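Side-chain contacts in pectate lyase (Bacillus subtilis, PDB 5AMV), which cleaves polygalacturonate by calcium-dependent elimination, leaving oligosaccharides with unsaturated galacturonosyl groups at their non-reducing ends: residues N39-A44 with K54-K59; R120-I125 with S181-I186. One frame throughout, in Å; residues are numbered along the deposited sequence.

How the interactions relate
Interaction 1 is a fully buried contact at the N-terminal end of the parallel beta-helix. It holds helix 38-45 against strand 54-58 by aliphatic side chains. Interaction 2 is partly buried and lies nearer the centre of the chain. It joins the end of helix 105-121 and the start of strand 122-124 to the loop before strand 186-189. An aromatic ring carries it, and the next residue in that loop, Asp184, binds calcium. Interaction 1 lies away from the calcium and substrate sites. The centres of the two are about 16 Å apart. They meet through Val42 of helix 38-45 and Val123 of strand 122-124: Val42 CG2 packs 4.1 Å from Val123 CG1.

Interaction 1: residues N39-A44 with K54-K59; sequences NQLVSA and KIIYIK
Ile56 lays its CG1-CD1 branch against the methyl of Ala44. Ile56 CD1 is 3.8 Å from Ala44 CB, and Ile56 CG1 is almost as near. The other branch serves a second partner: Ile56 CG2 lies 4.2 Å from Leu41 CD1, a looser contact. CG1 stands beside the backbone N (chi1 -63°) and CG2 beside the carbonyl carbon, and this division sends one branch to each helix residue. The Leu41 and Ile56 side chains cross at about a right angle. Leu41 CG is anti to its own backbone N (chi1 173°), and from there CD1 extends to the strand.

Helix 38-45 links the parallel neighbours 32-35 and 54-58 at the N-terminal end of the parallel beta-helix of polysaccharide lyase family 1. Helix and strand run nearly antiparallel, at 170°, with their axes 9.9 Å apart. Val35 of the parallel neighbour strand also touches Ile56, and Tyr33 touches Ala44.

With an alanine at Ile56, both branches beyond CB would be gone, which would probably leave Ala44 CB and Leu41 CD1 without their partner on strand 54-58 and open a gap beneath the helix.

Lys54 adds its aliphatic part. Its CD lies 3.9 Å from Ala44 O, a plain contact. Lys54 NZ forms hydrogen bonds with Thr52 O, Asn50 O and Thr129 OG1.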
loop_
_atom_site.group_PDB
_atom_site.type_symbol
_atom_site.label_atom_id
_atom_site.label_comp_id
_atom_site.label_asym_id
_atom_site.label_seq_id
_atom_site.Cartn_x
_atom_site.Cartn_y
_atom_site.Cartn_z
ATOM N N ASN A 39 -0.881 -19.841 -12.031
ATOM C CA ASN A 39 -1.013 -21.228 -11.532
ATOM C C ASN A 39 0.178 -21.647 -10.690
ATOM O O ASN A 39 0.009 -22.212 -9.590
ATOM C CB ASN A 39 -1.157 -22.205 -12.695
ATOM C CG ASN A 39 -2.519 -22.106 -13.368
ATOM O OD1 ASN A 39 -3.517 -21.669 -12.738
ATOM N ND2 ASN A 39 -2.561 -22.473 -14.672
ATOM N N GLN A 40 1.372 -21.328 -11.194
ATOM C CA GLN A 40 2.600 -21.650 -10.467
ATOM C C GLN A 40 2.681 -20.912 -9.135
ATOM O O GLN A 40 3.125 -21.493 -8.126
ATOM C CB GLN A 40 3.845 -21.409 -11.311
ATOM C CG GLN A 40 3.911 -22.327 -12.537
ATOM C CD GLN A 40 5.166 -22.137 -13.365
ATOM O OE1 GLN A 40 5.889 -21.150 -13.236
ATOM N NE2 GLN A 40 5.424 -23.104 -14.262
ATOM N N LEU A 41 2.286 -19.635 -9.133
ATOM C CA LEU A 41 2.300 -18.880 -7.884
ATOM C C LEU A 41 1.339 -19.465 -6.844
ATOM O O LEU A 41 1.736 -19.687 -5.709
ATOM C CB LEU A 41 2.052 -17.385 -8.165
ATOM C CG LEU A 41 1.882 -16.524 -6.901
ATOM C CD1 LEU A 41 3.245 -16.461 -6.136
ATOM C CD2 LEU A 41 1.420 -15.138 -7.280
ATOM N N VAL A 42 0.090 -19.747 -7.236
ATOM C CA VAL A 42 -0.927 -20.336 -6.370
ATOM C C VAL A 42 -0.424 -21.701 -5.802
ATOM O O VAL A 42 -0.510 -21.990 -4.570
ATOM C CB VAL A 42 -2.257 -20.435 -7.171
ATOM C CG1 VAL A 42 -3.264 -21.413 -6.500
ATOM C CG2 VAL A 42 -2.849 -19.014 -7.378
ATOM N N SER A 43 0.128 -22.527 -6.694
ATOM C CA SER A 43 0.751 -23.796 -6.306
ATOM C C SER A 43 1.849 -23.644 -5.242
ATOM O O SER A 43 1.850 -24.364 -4.217
ATOM C CB SER A 43 1.329 -24.470 -7.544
ATOM O OG SER A 43 0.289 -24.834 -8.430
ATOM N N ALA A 44 2.791 -22.726 -5.484
ATOM C CA ALA A 44 3.920 -22.502 -4.539
ATOM C C ALA A 44 3.432 -22.006 -3.172
ATOM O O ALA A 44 3.948 -22.450 -2.126
ATOM C CB ALA A 44 4.995 -21.518 -5.112
ATOM N N LYS A 54 9.404 -21.278 2.956
ATOM C CA LYS A 54 9.463 -21.352 1.493
ATOM C C LYS A 54 10.030 -20.090 0.829
ATOM O O LYS A 54 9.833 -18.983 1.322
ATOM C CB LYS A 54 8.058 -21.640 0.949
ATOM C CG LYS A 54 7.101 -20.453 1.113
ATOM C CD LYS A 54 5.632 -20.786 1.000
ATOM C CE LYS A 54 5.110 -21.504 2.234
ATOM N NZ LYS A 54 5.334 -20.723 3.541
ATOM N N ILE A 55 10.731 -20.262 -0.291
ATOM C CA ILE A 55 11.234 -19.156 -1.064
ATOM C C ILE A 55 10.585 -19.269 -2.430
ATOM O O ILE A 55 10.555 -20.361 -3.024
ATOM C CB ILE A 55 12.769 -19.205 -1.176
ATOM C CG1 ILE A 55 13.384 -19.026 0.206
ATOM C CG2 ILE A 55 13.311 -18.097 -2.135
ATOM C CD1 ILE A 55 14.819 -19.429 0.320
ATOM N N ILE A 56 10.084 -18.145 -2.926
ATOM C CA ILE A 56 9.402 -18.105 -4.217
ATOM C C ILE A 56 10.017 -17.006 -5.036
ATOM O O ILE A 56 9.915 -15.840 -4.654
ATOM C CB ILE A 56 7.895 -17.813 -4.042
ATOM C CG1 ILE A 56 7.224 -18.937 -3.254
ATOM C CG2 ILE A 56 7.193 -17.602 -5.428
ATOM C CD1 ILE A 56 5.788 -18.616 -2.817
ATOM N N TYR A 57 10.651 -17.387 -6.161
ATOM C CA TYR A 57 11.206 -16.447 -7.123
ATOM C C TYR A 57 10.152 -16.122 -8.176
ATOM O O TYR A 57 9.609 -17.039 -8.776
ATOM C CB TYR A 57 12.428 -17.048 -7.866
ATOM C CG TYR A 57 13.619 -17.133 -6.950
ATOM C CD1 TYR A 57 14.363 -15.985 -6.653
ATOM C CD2 TYR A 57 13.971 -18.345 -6.337
ATOM C CE1 TYR A 57 15.477 -16.047 -5.767
ATOM C CE2 TYR A 57 15.066 -18.411 -5.489
ATOM C CZ TYR A 57 15.801 -17.266 -5.201
ATOM O OH TYR A 57 16.863 -17.391 -4.327
ATOM N N ILE A 58 9.899 -14.840 -8.419
ATOM C CA ILE A 58 9.006 -14.439 -9.509
ATOM C C ILE A 58 9.834 -14.213 -10.759
ATOM O O ILE A 58 10.738 -13.342 -10.790
ATOM C CB ILE A 58 8.142 -13.186 -9.140
ATOM C CG1 ILE A 58 7.317 -13.589 -7.900
ATOM C CG2 ILE A 58 7.321 -12.686 -10.386
ATOM C CD1 ILE A 58 5.951 -12.984 -7.739
ATOM N N LYS A 59 9.521 -15.000 -11.789
ATOM C CA LYS A 59 10.205 -14.892 -13.058
ATOM C C LYS A 59 9.319 -14.211 -14.116
ATOM O O LYS A 59 8.285 -14.787 -14.543
ATOM C CB LYS A 59 10.625 -16.316 -13.491
ATOM C CG LYS A 59 11.266 -16.381 -14.834
ATOM C CD LYS A 59 11.689 -17.810 -15.172
ATOM C CE LYS A 59 12.511 -17.781 -16.449
ATOM N NZ LYS A 59 12.777 -19.195 -16.894
#

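Interaction 2: residues R120-I125 with S181-I186; sequences RVMVDI and SQYDNI. With CA (calcium ion), chain C.
The backbones of 120-125 and 181-186 come closest at Met122 and Tyr183, whose CA atoms are 7.7 Å apart. Here helix 105-121 ends, and Met122 opens strand 122-124, an outer strand of a parallel sheet in the beta-helix fold of the pectate lyases. The facing segment is the loop between strands 178-180 and 186-189.

Tyr183 carries the contact. Val121 CG2 sits over the centre of one ring face in a CH-pi contact. It is 3.7 Å from the ring centroid and only 12° off the normal. This methyl lies between the backbone N and the carbonyl carbon of Val121 (chi1 -59° for CG1), and that position aims it at the ring. Met122 comes from another side. In one of the two modelled conformers of Met122, its CE methyl meets the ring edge, in the ring plane, 3.6 Å from Tyr183 CD1. The Met122 chain is extended through chi2 and bends at chi3 (-60°) to bring CE there. Val121 thus touches a face and Met122 an edge. Gln182 CB lies against the opposite face, offset toward the rim. Gln114, Gln117 and Lys118 of helix 105-121 also touch the Tyr183 side chain.

The next residue, Asp184, binds calcium through both carboxylate oxygens, and Asp223 and Asp227 complete the protein ligands. Asp184 OD1 also accepts from Gly224 N, and OD2 is hydrogen-bonded to Thr187 OG1, which should help fix the carboxylate. Three waters bind the ion too, and one of them donates to Gln182 O at 3.3 Å.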
loop_
_atom_site.group_PDB
_atom_site.type_symbol
_atom_site.label_atom_id
_atom_site.label_comp_id
_atom_site.label_asym_id
_atom_site.label_seq_id
_atom_site.Cartn_x
_atom_site.Cartn_y
_atom_site.Cartn_z
ATOM N N ARG A 120 -9.738 -14.441 -8.452
ATOM C CA ARG A 120 -8.553 -14.546 -9.311
ATOM C C ARG A 120 -7.392 -13.685 -8.821
ATOM O O ARG A 120 -6.243 -14.096 -8.839
ATOM C CB ARG A 120 -8.882 -14.163 -10.758
ATOM C CG ARG A 120 -10.077 -14.924 -11.337
ATOM C CD ARG A 120 -9.921 -16.418 -11.039
ATOM N NE ARG A 120 -8.866 -17.036 -11.835
ATOM C CZ ARG A 120 -8.607 -18.341 -11.820
ATOM N NH1 ARG A 120 -9.319 -19.138 -11.043
ATOM N NH2 ARG A 120 -7.653 -18.850 -12.589
ATOM N N VAL A 121 -7.697 -12.462 -8.398
ATOM C CA VAL A 121 -6.587 -11.524 -8.200
ATOM C C VAL A 121 -5.982 -11.471 -6.809
ATOM O O VAL A 121 -4.826 -11.042 -6.675
ATOM C CB VAL A 121 -6.983 -10.078 -8.574
ATOM C CG1 VAL A 121 -7.442 -9.983 -10.044
ATOM C CG2 VAL A 121 -8.046 -9.504 -7.622
ATOM N N MET A 122 -6.745 -11.883 -5.791
ATOM C CA MET A 122 -6.264 -11.823 -4.425
ATOM C C MET A 122 -5.706 -13.186 -4.006
ATOM O O MET A 122 -6.364 -14.184 -4.173
ATOM C CB MET A 122 -7.375 -11.366 -3.481
ATOM C CG MET A 122 -6.817 -10.769 -2.189
ATOM S SD MET A 122 -8.126 -10.077 -1.178
ATOM C CE MET A 122 -8.823 -8.837 -2.218
ATOM N N VAL A 123 -4.480 -13.196 -3.470
ATOM C CA VAL A 123 -3.909 -14.441 -2.905
ATOM C C VAL A 123 -3.346 -14.155 -1.525
ATOM O O VAL A 123 -2.756 -13.059 -1.306
ATOM C CB VAL A 123 -2.812 -15.085 -3.803
ATOM C CG1 VAL A 123 -3.471 -15.682 -5.039
ATOM C CG2 VAL A 123 -1.671 -14.030 -4.150
ATOM N N ASP A 124 -3.495 -15.120 -0.618
ATOM C CA ASP A 124 -2.934 -15.006 0.733
ATOM C C ASP A 124 -1.533 -15.544 0.780
ATOM O O ASP A 124 -1.224 -16.623 0.238
ATOM C CB ASP A 124 -3.786 -15.721 1.780
ATOM C CG ASP A 124 -5.195 -15.096 1.947
ATOM O OD1 ASP A 124 -5.469 -13.921 1.573
ATOM O OD2 ASP A 124 -6.075 -15.807 2.460
ATOM N N ILE A 125 -0.668 -14.774 1.437
ATOM C CA ILE A 125 0.722 -15.179 1.619
ATOM C C ILE A 125 0.852 -15.847 3.001
ATOM O O ILE A 125 0.637 -15.182 4.037
ATOM C CB ILE A 125 1.700 -13.984 1.524
ATOM C CG1 ILE A 125 1.324 -13.056 0.329
ATOM C CG2 ILE A 125 3.155 -14.516 1.484
ATOM C CD1 ILE A 125 1.262 -13.740 -1.101
ATOM N N SER A 181 -12.950 0.926 -4.410
ATOM C CA SER A 181 -12.495 -0.362 -4.973
ATOM C C SER A 181 -11.809 -1.209 -3.903
ATOM O O SER A 181 -11.428 -0.686 -2.839
ATOM C CB SER A 181 -11.592 -0.113 -6.160
ATOM O OG SER A 181 -12.390 0.125 -7.339
ATOM N N GLN A 182 -11.660 -2.517 -4.179
ATOM C CA GLN A 182 -11.249 -3.490 -3.166
ATOM C C GLN A 182 -9.771 -3.862 -3.152
ATOM O O GLN A 182 -9.345 -4.483 -2.159
ATOM C CB GLN A 182 -12.054 -4.792 -3.295
ATOM C CG GLN A 182 -13.480 -4.685 -2.779
ATOM C CD GLN A 182 -13.546 -4.314 -1.291
ATOM O OE1 GLN A 182 -13.034 -5.048 -0.427
ATOM N NE2 GLN A 182 -14.184 -3.177 -0.988
ATOM N N TYR A 183 -9.012 -3.583 -4.222
ATOM C CA TYR A 183 -7.682 -4.225 -4.316
ATOM C C TYR A 183 -6.575 -3.258 -4.081
ATOM O O TYR A 183 -6.535 -2.198 -4.696
ATOM C CB TYR A 183 -7.460 -4.942 -5.688
ATOM C CG TYR A 183 -8.645 -5.793 -6.011
ATOM C CD1 TYR A 183 -9.043 -6.802 -5.131
ATOM C CD2 TYR A 183 -9.423 -5.538 -7.151
ATOM C CE1 TYR A 183 -10.191 -7.535 -5.368
ATOM C CE2 TYR A 183 -10.563 -6.276 -7.407
ATOM C CZ TYR A 183 -10.943 -7.264 -6.537
ATOM O OH TYR A 183 -12.126 -7.940 -6.762
ATOM N N ASP A 184 -5.661 -3.664 -3.210
ATOM C CA ASP A 184 -4.391 -2.962 -3.052
ATOM C C ASP A 184 -3.338 -3.819 -3.774
ATOM O O ASP A 184 -3.621 -4.976 -4.125
ATOM C CB ASP A 184 -4.037 -2.936 -1.565
ATOM C CG ASP A 184 -5.124 -2.363 -0.684
ATOM O OD1 ASP A 184 -5.831 -1.408 -1.062
ATOM O OD2 ASP A 184 -5.245 -2.815 0.484
ATOM N N ASN A 185 -2.097 -3.325 -3.926
ATOM C CA ASN A 185 -1.019 -4.235 -4.368
ATOM C C ASN A 185 -0.661 -5.221 -3.241
ATOM O O ASN A 185 -0.556 -6.428 -3.481
ATOM C CB ASN A 185 0.214 -3.436 -4.826
ATOM C CG ASN A 185 -0.164 -2.357 -5.803
ATOM O OD1 ASN A 185 -0.070 -1.156 -5.479
ATOM N ND2 ASN A 185 -0.600 -2.751 -7.024
ATOM N N ILE A 186 -0.529 -4.700 -2.014
ATOM C CA ILE A 186 -0.270 -5.547 -0.844
ATOM C C ILE A 186 -1.145 -5.032 0.317
ATOM O O ILE A 186 -1.131 -3.829 0.634
ATOM C CB ILE A 186 1.219 -5.492 -0.398
ATOM C CG1 ILE A 186 2.138 -5.975 -1.517
ATOM C CG2 ILE A 186 1.443 -6.332 0.904
ATOM C CD1 ILE A 186 3.632 -5.734 -1.216
HETATM CA CA CA C . -6.796 -1.063 1.026
HETATM O O HOH W 1 -8.424 -2.625 0.390
HETATM O O HOH W 2 -7.757 0.678 2.267
HETATM O O HOH W 3 -6.665 -1.995 3.147
#